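Local atomic coordinates of flagellin B1 (Methanocaldococcus jannaschii DSM 2661, PDB entry 5YA6), a protein that binds a calcium ion and probably serves as a filament-forming subunit of the archaellum, the swimming organelle of archaea. Residues 40-52 and 104-116. Sequence-based numbering, arbitrary orientation.
Sequences AGSAPIDLKNAKL and DGSLSNGVINKGD. With CA (calcium ion), chain D.
Ile45 and Ile112 form the hydrogen-bonded pair of a two-strand antiparallel sheet. Ile45 N reaches Ile112 O at 3.0 Å and Ile112 N returns to Ile45 O, with N-H...O angles of 171° and 170°. Asp46 and Val111 make the adjoining non-hydrogen-bonded pair, after which Leu47 N donates to Gly110 O at 2.7 Å. Beyond Ile45, one water receives Lys114 N and donates to Ser42 O, while another donates to both Ala43 O and Ile112 O.

Polar side chains close the Gly110 end. Lys48 passes its CG by Gly110 CA, then bends at its last two torsions to bring NZ to Asn109 O at 2.8 Å, in the carbonyl plane. The same NZ forms a salt bridge with Asp46 OD1 at 2.7 Å. A chi1 of 178° sets Asp46 CG beside the carbonyl carbon, on the side of the chain leading to Lys48, where OD1 also accepts Lys48 N in an Asx turn; the two donors meet it from opposite faces of the carboxylate. Replacing Asp46 with an alanine would probably leave the ammonium without its countercharge and the Lys48 amide without this acceptor, freeing the lysine to swing off Asn109.

On the face carrying Ile45 and Ile112, Ile45 CB meets Ile112 CG2 at 3.9 Å. Leu47, just past the strand, adds CD2 against Ile112 CG2 at 3.8 Å and CD1 against Leu107 CD2; Leu13 of strand 13-23 also packs on Ile45, Leu47 and Ile112, and Phe142 of strand 137-143 on Leu47. At the Pro44 end, Pro44 CB packs against Val111 CG1 and Pro44 CG against Asn113 CB.

Asn113 OD1 binds calcium at 2.4 Å alongside Asp104, Ser106, bidentate Asp116, a water and Asp102. Ser106 OG also donates to Val111 O, and Asn113 N to Asp116 OD2. Metal ligation and strand pairing thus share one short backbone run, which is consistent with calcium helping to hold the run that 45-47 pairs with.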
loop_
_atom_site.group_PDB
_atom_site.type_symbol
_atom_site.label_atom_id
_atom_site.label_comp_id
_atom_site.label_asym_id
_atom_site.label_seq_id
_atom_site.Cartn_x
_atom_site.Cartn_y
_atom_site.Cartn_z
ATOM N N ALA B 40 -13.520 15.724 4.681
ATOM C CA ALA B 40 -14.334 16.962 4.951
ATOM C C ALA B 40 -14.723 17.647 3.669
ATOM O O ALA B 40 -13.880 17.823 2.795
ATOM C CB ALA B 40 -13.540 17.922 5.836
ATOM N N GLY B 41 -15.995 17.951 3.524
ATOM C CA GLY B 41 -16.521 18.598 2.331
ATOM C C GLY B 41 -16.852 17.767 1.123
ATOM O O GLY B 41 -17.268 18.281 0.103
ATOM N N SER B 42 -16.680 16.445 1.232
ATOM C CA SER B 42 -17.018 15.545 0.127
ATOM C C SER B 42 -18.485 15.498 -0.181
ATOM O O SER B 42 -19.328 15.530 0.724
ATOM C CB SER B 42 -16.558 14.093 0.410
ATOM O OG SER B 42 -15.157 14.026 0.497
ATOM N N ALA B 43 -18.789 15.337 -1.462
ATOM C CA ALA B 43 -20.088 14.950 -1.904
ATOM C C ALA B 43 -20.348 13.475 -1.467
ATOM O O ALA B 43 -19.428 12.781 -1.026
ATOM C CB ALA B 43 -20.188 15.078 -3.385
ATOM N N PRO B 44 -21.597 13.023 -1.526
ATOM C CA PRO B 44 -21.862 11.616 -1.221
ATOM C C PRO B 44 -21.126 10.688 -2.163
ATOM O O PRO B 44 -20.967 10.966 -3.360
ATOM C CB PRO B 44 -23.372 11.502 -1.377
ATOM C CG PRO B 44 -23.855 12.895 -0.993
ATOM C CD PRO B 44 -22.844 13.803 -1.586
ATOM N N ILE B 45 -20.733 9.532 -1.631
ATOM C CA ILE B 45 -19.997 8.528 -2.376
ATOM C C ILE B 45 -20.683 7.159 -2.286
ATOM O O ILE B 45 -20.952 6.645 -1.199
ATOM C CB ILE B 45 -18.585 8.424 -1.819
ATOM C CG1 ILE B 45 -17.844 9.759 -2.054
ATOM C CG2 ILE B 45 -17.768 7.299 -2.511
ATOM C CD1 ILE B 45 -16.648 9.871 -1.160
ATOM N N ASP B 46 -20.922 6.565 -3.435
ATOM C CA ASP B 46 -21.509 5.230 -3.522
ATOM C C ASP B 46 -20.376 4.224 -3.251
ATOM O O ASP B 46 -19.356 4.235 -3.984
ATOM C CB ASP B 46 -22.075 5.043 -4.944
ATOM C CG ASP B 46 -22.675 3.675 -5.194
ATOM O OD1 ASP B 46 -22.899 2.920 -4.245
ATOM O OD2 ASP B 46 -22.921 3.364 -6.402
ATOM N N LEU B 47 -20.558 3.348 -2.254
ATOM C CA LEU B 47 -19.584 2.296 -1.887
ATOM C C LEU B 47 -19.776 0.988 -2.612
ATOM O O LEU B 47 -18.916 0.103 -2.582
ATOM C CB LEU B 47 -19.608 2.038 -0.351
ATOM C CG LEU B 47 -19.215 3.227 0.532
ATOM C CD1 LEU B 47 -19.085 2.852 1.972
ATOM C CD2 LEU B 47 -17.862 3.841 0.072
ATOM N N LYS B 48 -20.919 0.839 -3.317
ATOM C CA LYS B 48 -21.297 -0.467 -3.786
ATOM C C LYS B 48 -20.342 -1.050 -4.835
ATOM O O LYS B 48 -20.203 -2.280 -4.861
ATOM C CB LYS B 48 -22.776 -0.477 -4.276
ATOM C CG LYS B 48 -23.759 -0.335 -3.145
ATOM C CD LYS B 48 -25.237 -0.267 -3.543
ATOM C CE LYS B 48 -25.611 0.931 -4.425
ATOM N NZ LYS B 48 -25.444 2.211 -3.721
ATOM N N ASN B 49 -19.610 -0.249 -5.624
ATOM C CA ASN B 49 -18.573 -0.788 -6.556
ATOM C C ASN B 49 -17.151 -0.559 -6.087
ATOM O O ASN B 49 -16.204 -0.722 -6.846
ATOM C CB ASN B 49 -18.767 -0.120 -7.925
ATOM C CG ASN B 49 -20.058 -0.513 -8.506
ATOM O OD1 ASN B 49 -21.016 0.264 -8.510
ATOM N ND2 ASN B 49 -20.159 -1.782 -8.860
ATOM N N ALA B 50 -17.009 -0.190 -4.826
ATOM C CA ALA B 50 -15.710 0.190 -4.285
ATOM C C ALA B 50 -14.863 -1.040 -4.114
ATOM O O ALA B 50 -15.358 -2.123 -3.722
ATOM C CB ALA B 50 -15.879 0.943 -2.958
ATOM N N LYS B 51 -13.560 -0.938 -4.409
ATOM C CA LYS B 51 -12.684 -2.048 -4.355
ATOM C C LYS B 51 -11.656 -1.758 -3.270
ATOM O O LYS B 51 -11.209 -0.631 -3.137
ATOM C CB LYS B 51 -12.005 -2.267 -5.683
ATOM C CG LYS B 51 -12.991 -2.786 -6.761
ATOM C CD LYS B 51 -12.543 -2.569 -8.189
ATOM C CE LYS B 51 -13.536 -3.185 -9.188
ATOM N NZ LYS B 51 -14.997 -2.806 -8.993
ATOM N N LEU B 52 -11.383 -2.774 -2.495
ATOM C CA LEU B 52 -10.378 -2.772 -1.489
ATOM C C LEU B 52 -9.176 -3.564 -2.020
ATOM O O LEU B 52 -9.238 -4.785 -2.213
ATOM C CB LEU B 52 -10.918 -3.363 -0.205
ATOM C CG LEU B 52 -9.922 -3.435 0.967
ATOM C CD1 LEU B 52 -9.443 -2.015 1.332
ATOM C CD2 LEU B 52 -10.544 -4.116 2.158
ATOM N N ASP B 104 -28.535 9.862 8.717
ATOM C CA ASP B 104 -29.593 9.747 7.744
ATOM C C ASP B 104 -29.874 8.343 7.189
ATOM O O ASP B 104 -30.742 8.197 6.333
ATOM C CB ASP B 104 -29.381 10.781 6.611
ATOM C CG ASP B 104 -28.352 10.364 5.593
ATOM O OD1 ASP B 104 -27.624 9.401 5.865
ATOM O OD2 ASP B 104 -28.282 10.982 4.500
ATOM N N GLY B 105 -29.137 7.293 7.600
ATOM C CA GLY B 105 -29.421 5.936 7.065
ATOM C C GLY B 105 -28.841 5.554 5.687
ATOM O O GLY B 105 -29.041 4.449 5.234
ATOM N N SER B 106 -28.098 6.486 5.073
ATOM C CA SER B 106 -27.578 6.321 3.708
ATOM C C SER B 106 -26.721 5.049 3.501
ATOM O O SER B 106 -26.748 4.441 2.416
ATOM C CB SER B 106 -26.801 7.604 3.299
ATOM O OG SER B 106 -25.643 7.809 4.065
ATOM N N LEU B 107 -25.973 4.629 4.531
ATOM C CA LEU B 107 -25.135 3.427 4.413
ATOM C C LEU B 107 -25.891 2.127 4.185
ATOM O O LEU B 107 -25.344 1.180 3.588
ATOM C CB LEU B 107 -24.181 3.271 5.597
ATOM C CG LEU B 107 -22.953 4.147 5.577
ATOM C CD1 LEU B 107 -22.291 4.023 6.923
ATOM C CD2 LEU B 107 -21.985 3.688 4.497
ATOM N N SER B 108 -27.167 2.103 4.576
ATOM C CA SER B 108 -28.014 0.968 4.312
ATOM C C SER B 108 -28.404 0.857 2.853
ATOM O O SER B 108 -28.820 -0.201 2.435
ATOM C CB SER B 108 -29.235 0.923 5.259
ATOM O OG SER B 108 -28.774 0.813 6.631
ATOM N N ASN B 109 -28.231 1.924 2.065
ATOM C CA ASN B 109 -28.227 1.815 0.628
ATOM C C ASN B 109 -26.837 1.853 -0.030
ATOM O O ASN B 109 -26.725 2.096 -1.242
ATOM C CB ASN B 109 -29.108 2.903 0.034
ATOM C CG ASN B 109 -30.411 2.340 -0.391
ATOM O OD1 ASN B 109 -30.472 1.613 -1.382
ATOM N ND2 ASN B 109 -31.440 2.540 0.424
ATOM N N GLY B 110 -25.802 1.658 0.787
ATOM C CA GLY B 110 -24.422 1.617 0.245
ATOM C C GLY B 110 -23.859 2.996 -0.109
ATOM O O GLY B 110 -22.959 3.081 -0.967
ATOM N N VAL B 111 -24.370 4.057 0.514
ATOM C CA VAL B 111 -23.960 5.439 0.245
ATOM C C VAL B 111 -23.429 6.051 1.528
ATOM O O VAL B 111 -24.109 6.111 2.548
ATOM C CB VAL B 111 -25.094 6.334 -0.296
ATOM C CG1 VAL B 111 -24.607 7.789 -0.392
ATOM C CG2 VAL B 111 -25.541 5.878 -1.661
ATOM N N ILE B 112 -22.192 6.570 1.457
ATOM C CA ILE B 112 -21.529 7.214 2.618
ATOM C C ILE B 112 -21.535 8.732 2.401
ATOM O O ILE B 112 -21.176 9.176 1.321
ATOM C CB ILE B 112 -20.083 6.668 2.894
ATOM C CG1 ILE B 112 -19.607 6.973 4.310
ATOM C CG2 ILE B 112 -19.082 7.035 1.795
ATOM C CD1 ILE B 112 -18.312 6.342 4.687
ATOM N N ASN B 113 -22.044 9.469 3.381
ATOM C CA ASN B 113 -22.113 10.921 3.257
ATOM C C ASN B 113 -21.677 11.615 4.495
ATOM O O ASN B 113 -21.192 11.027 5.403
ATOM C CB ASN B 113 -23.454 11.349 2.671
ATOM C CG ASN B 113 -24.629 11.055 3.550
ATOM O OD1 ASN B 113 -24.488 10.791 4.705
ATOM N ND2 ASN B 113 -25.821 11.081 2.972
ATOM N N LYS B 114 -21.719 12.933 4.448
ATOM C CA LYS B 114 -21.112 13.728 5.487
ATOM C C LYS B 114 -21.398 13.222 6.909
ATOM O O LYS B 114 -22.577 13.041 7.299
ATOM C CB LYS B 114 -21.617 15.187 5.332
ATOM C CG LYS B 114 -21.103 16.090 6.447
ATOM C CD LYS B 114 -21.545 17.531 6.237
ATOM C CE LYS B 114 -21.139 18.373 7.452
ATOM N NZ LYS B 114 -21.481 19.807 7.273
ATOM N N GLY B 115 -20.331 13.086 7.671
ATOM C CA GLY B 115 -20.368 12.674 9.051
ATOM C C GLY B 115 -20.332 11.157 9.276
ATOM O O GLY B 115 -20.142 10.704 10.420
ATOM N N ASP B 116 -20.541 10.373 8.235
ATOM C CA ASP B 116 -20.712 8.929 8.393
ATOM C C ASP B 116 -19.417 8.266 8.756
ATOM O O ASP B 116 -18.363 8.723 8.315
ATOM C CB ASP B 116 -21.229 8.249 7.124
ATOM C CG ASP B 116 -22.693 8.544 6.800
ATOM O OD1 ASP B 116 -23.434 9.204 7.598
ATOM O OD2 ASP B 116 -23.091 8.069 5.729
HETATM CA CA CA D . -25.266 9.048 6.088
HETATM O O HOH W 1 -21.776 14.228 1.832
HETATM O O HOH W 2 -19.166 11.329 1.113
HETATM O O HOH W 3 -25.852 10.916 7.559
#